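Local structure of FixK2 protein (Bradyrhizobium japonicum, 4I2O) at residues 165-170 / 188-193. The protein probably acts as a DNA-binding transcription factor of the CRP/FNR superfamily, linked to the regulation of nitrogen fixation genes. The protein carries 1 engineered substitution. Sequence-based numbering, arbitrary orientation.
Sequences LLEMDR and GDYLGL. With nucleotides of chain D.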
# COMPACT_ATOMS: atom_id res chain seq x y z
N LEU A 165 1.78 -7.94 -16.18
CA LEU A 165 1.10 -8.66 -17.30
C LEU A 165 0.13 -9.74 -16.82
O LEU A 165 -0.97 -9.90 -17.33
CB LEU A 165 2.13 -9.34 -18.16
CG LEU A 165 2.97 -8.37 -18.99
CD1 LEU A 165 4.25 -9.05 -19.57
CD2 LEU A 165 2.13 -7.64 -20.07
N LEU A 166 0.54 -10.50 -15.81
CA LEU A 166 -0.38 -11.46 -15.22
C LEU A 166 -1.62 -10.87 -14.55
O LEU A 166 -2.71 -11.43 -14.67
CB LEU A 166 0.38 -12.38 -14.26
CG LEU A 166 1.43 -13.34 -14.90
CD1 LEU A 166 2.32 -13.85 -13.76
CD2 LEU A 166 0.77 -14.49 -15.63
N GLU A 167 -1.44 -9.75 -13.83
CA GLU A 167 -2.58 -9.04 -13.24
C GLU A 167 -3.53 -8.56 -14.36
O GLU A 167 -4.78 -8.71 -14.28
CB GLU A 167 -2.09 -7.84 -12.43
CG GLU A 167 -3.27 -7.12 -11.80
CD GLU A 167 -2.91 -5.86 -11.05
OE1 GLU A 167 -1.80 -5.29 -11.20
OE2 GLU A 167 -3.76 -5.42 -10.27
N MET A 168 -2.96 -7.92 -15.37
CA MET A 168 -3.85 -7.45 -16.47
C MET A 168 -4.51 -8.58 -17.24
O MET A 168 -5.66 -8.44 -17.68
CB MET A 168 -3.01 -6.65 -17.44
CG MET A 168 -2.50 -5.29 -16.92
SD MET A 168 -3.82 -4.16 -16.37
CE MET A 168 -3.77 -4.35 -14.59
N ASP A 169 -3.81 -9.69 -17.47
CA ASP A 169 -4.43 -10.84 -18.11
C ASP A 169 -5.65 -11.34 -17.30
O ASP A 169 -6.71 -11.64 -17.82
CB ASP A 169 -3.39 -11.95 -18.27
CG ASP A 169 -3.97 -13.20 -18.95
OD1 ASP A 169 -4.18 -14.20 -18.25
OD2 ASP A 169 -4.15 -13.19 -20.19
N ARG A 170 -5.49 -11.45 -15.99
CA ARG A 170 -6.61 -11.91 -15.16
C ARG A 170 -7.78 -10.93 -15.22
O ARG A 170 -8.97 -11.35 -15.27
CB ARG A 170 -6.09 -12.05 -13.71
CG ARG A 170 -7.16 -12.49 -12.73
CD ARG A 170 -6.53 -12.77 -11.36
NE ARG A 170 -5.61 -11.73 -10.90
CZ ARG A 170 -6.00 -10.57 -10.35
NH1 ARG A 170 -7.31 -10.28 -10.25
NH2 ARG A 170 -5.09 -9.70 -9.92
N GLY A 188 4.99 2.24 -16.40
CA GLY A 188 6.19 2.48 -15.56
C GLY A 188 5.79 3.18 -14.26
O GLY A 188 6.32 2.79 -13.23
N ASP A 189 4.90 4.19 -14.28
CA ASP A 189 4.50 4.86 -13.01
C ASP A 189 3.68 4.00 -12.07
O ASP A 189 3.71 4.25 -10.86
CB ASP A 189 3.80 6.25 -13.23
CG ASP A 189 4.73 7.26 -13.82
OD1 ASP A 189 5.97 7.11 -13.64
OD2 ASP A 189 4.25 8.29 -14.37
N TYR A 190 3.09 2.92 -12.58
CA TYR A 190 2.46 1.93 -11.69
C TYR A 190 3.50 1.03 -11.07
O TYR A 190 3.40 0.64 -9.90
CB TYR A 190 1.51 1.06 -12.56
CG TYR A 190 0.67 -0.02 -11.84
CD1 TYR A 190 -0.15 0.28 -10.73
CD2 TYR A 190 0.69 -1.33 -12.30
CE1 TYR A 190 -0.97 -0.71 -10.15
CE2 TYR A 190 -0.14 -2.32 -11.72
CZ TYR A 190 -0.96 -1.99 -10.67
OH TYR A 190 -1.81 -2.92 -10.10
N LEU A 191 4.57 0.75 -11.81
CA LEU A 191 5.56 -0.24 -11.38
C LEU A 191 6.85 0.39 -10.79
O LEU A 191 7.78 -0.35 -10.50
CB LEU A 191 6.03 -1.15 -12.57
CG LEU A 191 4.88 -1.91 -13.27
CD1 LEU A 191 5.45 -2.75 -14.46
CD2 LEU A 191 4.23 -2.79 -12.15
N GLY A 192 6.92 1.71 -10.62
CA GLY A 192 8.12 2.33 -10.05
C GLY A 192 9.29 2.25 -11.01
O GLY A 192 10.45 2.20 -10.59
N LEU A 193 9.00 2.24 -12.32
CA LEU A 193 10.06 2.09 -13.40
C LEU A 193 9.87 3.17 -14.45
O LEU A 193 8.85 3.83 -14.47
CB LEU A 193 9.91 0.71 -14.14
CG LEU A 193 10.04 -0.55 -13.26
CD1 LEU A 193 9.66 -1.80 -14.08
CD2 LEU A 193 11.53 -0.62 -12.76
P DA D 19 14.22 2.63 -13.82
OP1 DA D 19 13.19 3.11 -12.85
OP2 DA D 19 13.80 2.12 -15.17
O5' DA D 19 15.28 3.80 -13.95
C5' DA D 19 15.97 4.31 -12.82
C4' DA D 19 16.68 5.59 -13.23
O4' DA D 19 17.86 5.25 -14.04
C3' DA D 19 15.88 6.57 -14.12
O3' DA D 19 16.20 7.89 -13.54
C2' DA D 19 16.39 6.35 -15.55
C1' DA D 19 17.81 5.81 -15.33
N9 DA D 19 18.14 4.75 -16.27
C8 DA D 19 17.47 3.60 -16.58
N7 DA D 19 18.06 2.82 -17.49
C5 DA D 19 19.21 3.52 -17.79
C6 DA D 19 20.28 3.19 -18.64
N6 DA D 19 20.31 2.07 -19.39
N1 DA D 19 21.31 4.08 -18.72
C2 DA D 19 21.25 5.18 -17.94
N3 DA D 19 20.32 5.58 -17.07
C4 DA D 19 19.28 4.70 -17.05
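Tyr-190 OH donates a short hydrogen bond to Glu-167 OE1 (2.6 Å), a side-chain link between two helices of the Crp-like helix-turn-helix domain: 157-172, carrying Glu-167, and 184-191, which leads into the turn. The bond uses the syn lone pair of OE1, so the hydroxyl sits on the side of the second oxygen, with Glu-167 OE2 3.2 Å from Tyr-190 OH. The carboxylate meets the ring at its edge, OE1 lying in the ring plane 3.4 Å from Tyr-190 CE2, and the two planes are only 28° apart. The two side chains approach head-on from their separate helices. In Glu-167, CG stands anti to the backbone N (chi1 -179°), and the chain, extended beyond it, carries the carboxylate out to the phenol. OE2 is occupied elsewhere, by a salt bridge to Arg-171 and a hydrogen bond from His-144, an arrangement that would probably favour a charged carboxylate and hold its rotation. The Tyr-190 ring stacks with His-148 of the long helix 128-154 and meets Phe-85 of the cyclic nucleotide-binding domain, so the contact lies where the two domains join. Beyond Tyr-190 the chain turns at Gly-192, whose positive phi takes it out of the helix, while Leu-193 N still bonds back to Gly-188 O (2.9 Å). This turn faces DNA: Leu-193 CA comes within 3.3 Å of OP1 of nucleotide DA19 of chain D, and Leu-193 CD2 lies 4.1 Å from the same phosphate oxygen.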